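Local coordinates for protein thiol-activated cytolysin (Desulfobulbus propionicus, PDB 6NAL) that probably binds cholesterol-containing membranes and assembles into large beta-barrel pores, as other cholesterol-dependent cytolysins do, at residues A[123-126]-A[127-131]. Numbering follows the deposited sequence.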
loop_
_atom_site.group_PDB
_atom_site.type_symbol
_atom_site.label_atom_id
_atom_site.label_comp_id
_atom_site.label_asym_id
_atom_site.label_seq_id
_atom_site.Cartn_x
_atom_site.Cartn_y
_atom_site.Cartn_z
ATOM N N ALA A 123 34.948 -5.822 43.771
ATOM C CA ALA A 123 36.151 -5.162 44.271
ATOM C C ALA A 123 37.257 -5.158 43.223
ATOM O O ALA A 123 37.906 -4.129 42.996
ATOM C CB ALA A 123 36.643 -5.863 45.532
ATOM N N GLY A 124 37.503 -6.313 42.585
ATOM C CA GLY A 124 38.515 -6.376 41.540
ATOM C C GLY A 124 38.262 -5.424 40.386
ATOM O O GLY A 124 39.204 -4.803 39.862
ATOM N N ILE A 125 36.994 -5.319 39.950
ATOM C CA ILE A 125 36.653 -4.409 38.860
ATOM C C ILE A 125 36.913 -2.976 39.283
ATOM O O ILE A 125 37.519 -2.185 38.548
ATOM C CB ILE A 125 35.187 -4.606 38.439
ATOM C CG1 ILE A 125 35.033 -5.954 37.756
ATOM C CG2 ILE A 125 34.713 -3.503 37.491
ATOM C CD1 ILE A 125 33.568 -6.386 37.471
ATOM N N ASN A 126 36.473 -2.630 40.492
ATOM C CA ASN A 126 36.598 -1.259 40.951
ATOM C C ASN A 126 38.039 -0.884 41.247
ATOM O O ASN A 126 38.372 0.305 41.213
ATOM C CB ASN A 126 35.740 -1.043 42.180
ATOM C CG ASN A 126 34.310 -0.817 41.825
ATOM O OD1 ASN A 126 33.974 -0.236 40.773
ATOM N ND2 ASN A 126 33.445 -1.259 42.699
ATOM N N ASP A 127 38.895 -1.867 41.525
ATOM C CA ASP A 127 40.313 -1.584 41.677
ATOM C C ASP A 127 40.935 -1.216 40.335
ATOM O O ASP A 127 41.473 -0.118 40.171
ATOM C CB ASP A 127 41.014 -2.780 42.299
ATOM C CG ASP A 127 42.469 -2.496 42.590
ATOM O OD1 ASP A 127 43.293 -3.419 42.408
ATOM O OD2 ASP A 127 42.787 -1.338 42.968
ATOM N N ILE A 128 40.839 -2.111 39.348
ATOM C CA ILE A 128 41.311 -1.806 37.996
ATOM C C ILE A 128 40.745 -0.476 37.497
ATOM O O ILE A 128 41.422 0.279 36.787
ATOM C CB ILE A 128 40.947 -2.961 37.049
ATOM C CG1 ILE A 128 41.670 -4.206 37.543
ATOM C CG2 ILE A 128 41.294 -2.614 35.607
ATOM C CD1 ILE A 128 41.323 -5.433 36.782
ATOM N N LEU A 129 39.479 -0.194 37.806
ATOM C CA LEU A 129 38.903 1.090 37.426
ATOM C C LEU A 129 39.628 2.243 38.114
ATOM O O LEU A 129 39.875 3.292 37.499
ATOM C CB LEU A 129 37.424 1.124 37.783
ATOM C CG LEU A 129 36.417 0.669 36.724
ATOM C CD1 LEU A 129 35.041 0.785 37.335
ATOM C CD2 LEU A 129 36.557 1.512 35.522
ATOM N N SER A 130 39.938 2.077 39.405
ATOM C CA SER A 130 40.661 3.103 40.148
ATOM C C SER A 130 42.000 3.399 39.495
ATOM O O SER A 130 42.335 4.557 39.252
ATOM C CB SER A 130 40.833 2.659 41.597
ATOM O OG SER A 130 39.574 2.698 42.248
ATOM N N LYS A 131 42.755 2.361 39.149
ATOM C CA LYS A 131 44.065 2.595 38.573
ATOM C C LYS A 131 43.938 3.249 37.218
ATOM O O LYS A 131 44.849 3.955 36.788
ATOM C CB LYS A 131 44.861 1.288 38.483
ATOM C CG LYS A 131 45.020 0.475 39.816
ATOM C CD LYS A 131 45.060 1.340 41.087
ATOM C CE LYS A 131 44.810 0.531 42.386
ATOM N NZ LYS A 131 45.329 -0.861 42.291
#
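Ser-130 grips the backbone carbonyl of Asn-126 twice. Its amide N lies 3.0 Å from Asn-126 O, well above the carbonyl plane, while its hydroxyl OG gives a second hydrogen bond to the same oxygen at 2.9 Å, much closer to that plane. The hydroxyl can reach back one turn because OG sits beside its own backbone N and anti to the carbonyl carbon (chi1 -71°), and the bond gives the hydroxyl of the buried Ser-130 an acceptor. The same i to i+4 pattern runs through the preceding residues: Asp-127 N bonds to Ala-123 O, Ile-128 N to Gly-124 O in a nearly straight bond (169° at the hydrogen), and Leu-129 N to Ile-125 O at 2.9 Å.

The apolar side-chain contact is Leu-129 CD1 against Ile-125 CG2, 4.3 Å apart. Two van der Waals contacts set carbon against oxygen: Leu-129 CD1 passes 3.7 Å from the amide oxygen OD1 of Asn-126, the two side chains crossing at a slant, and Ile-128 runs its CG1 past Gly-124 O at 3.4 Å, its methylene resting against the previous turn. Beyond the helix, Ile-125 packs on Val-200 and Leu-129 on Tyr-198, both of strand 187-202, while Ile-128 meets Leu-104, Ile-110 and Phe-112.

Asp-127 and the exposed Lys-131, one turn apart, form a salt bridge whose detailed geometry is doubtful, the place of the Asp-127 carboxylate being uncertain.

Together these contacts form successive i to i+4 links along about two and a half turns of the amphipathic alpha-helix 118-133, whose apolar face packs on the antiparallel sheet containing strands 110-114 and 187-202 in this member of the cholesterol-dependent cytolysin family.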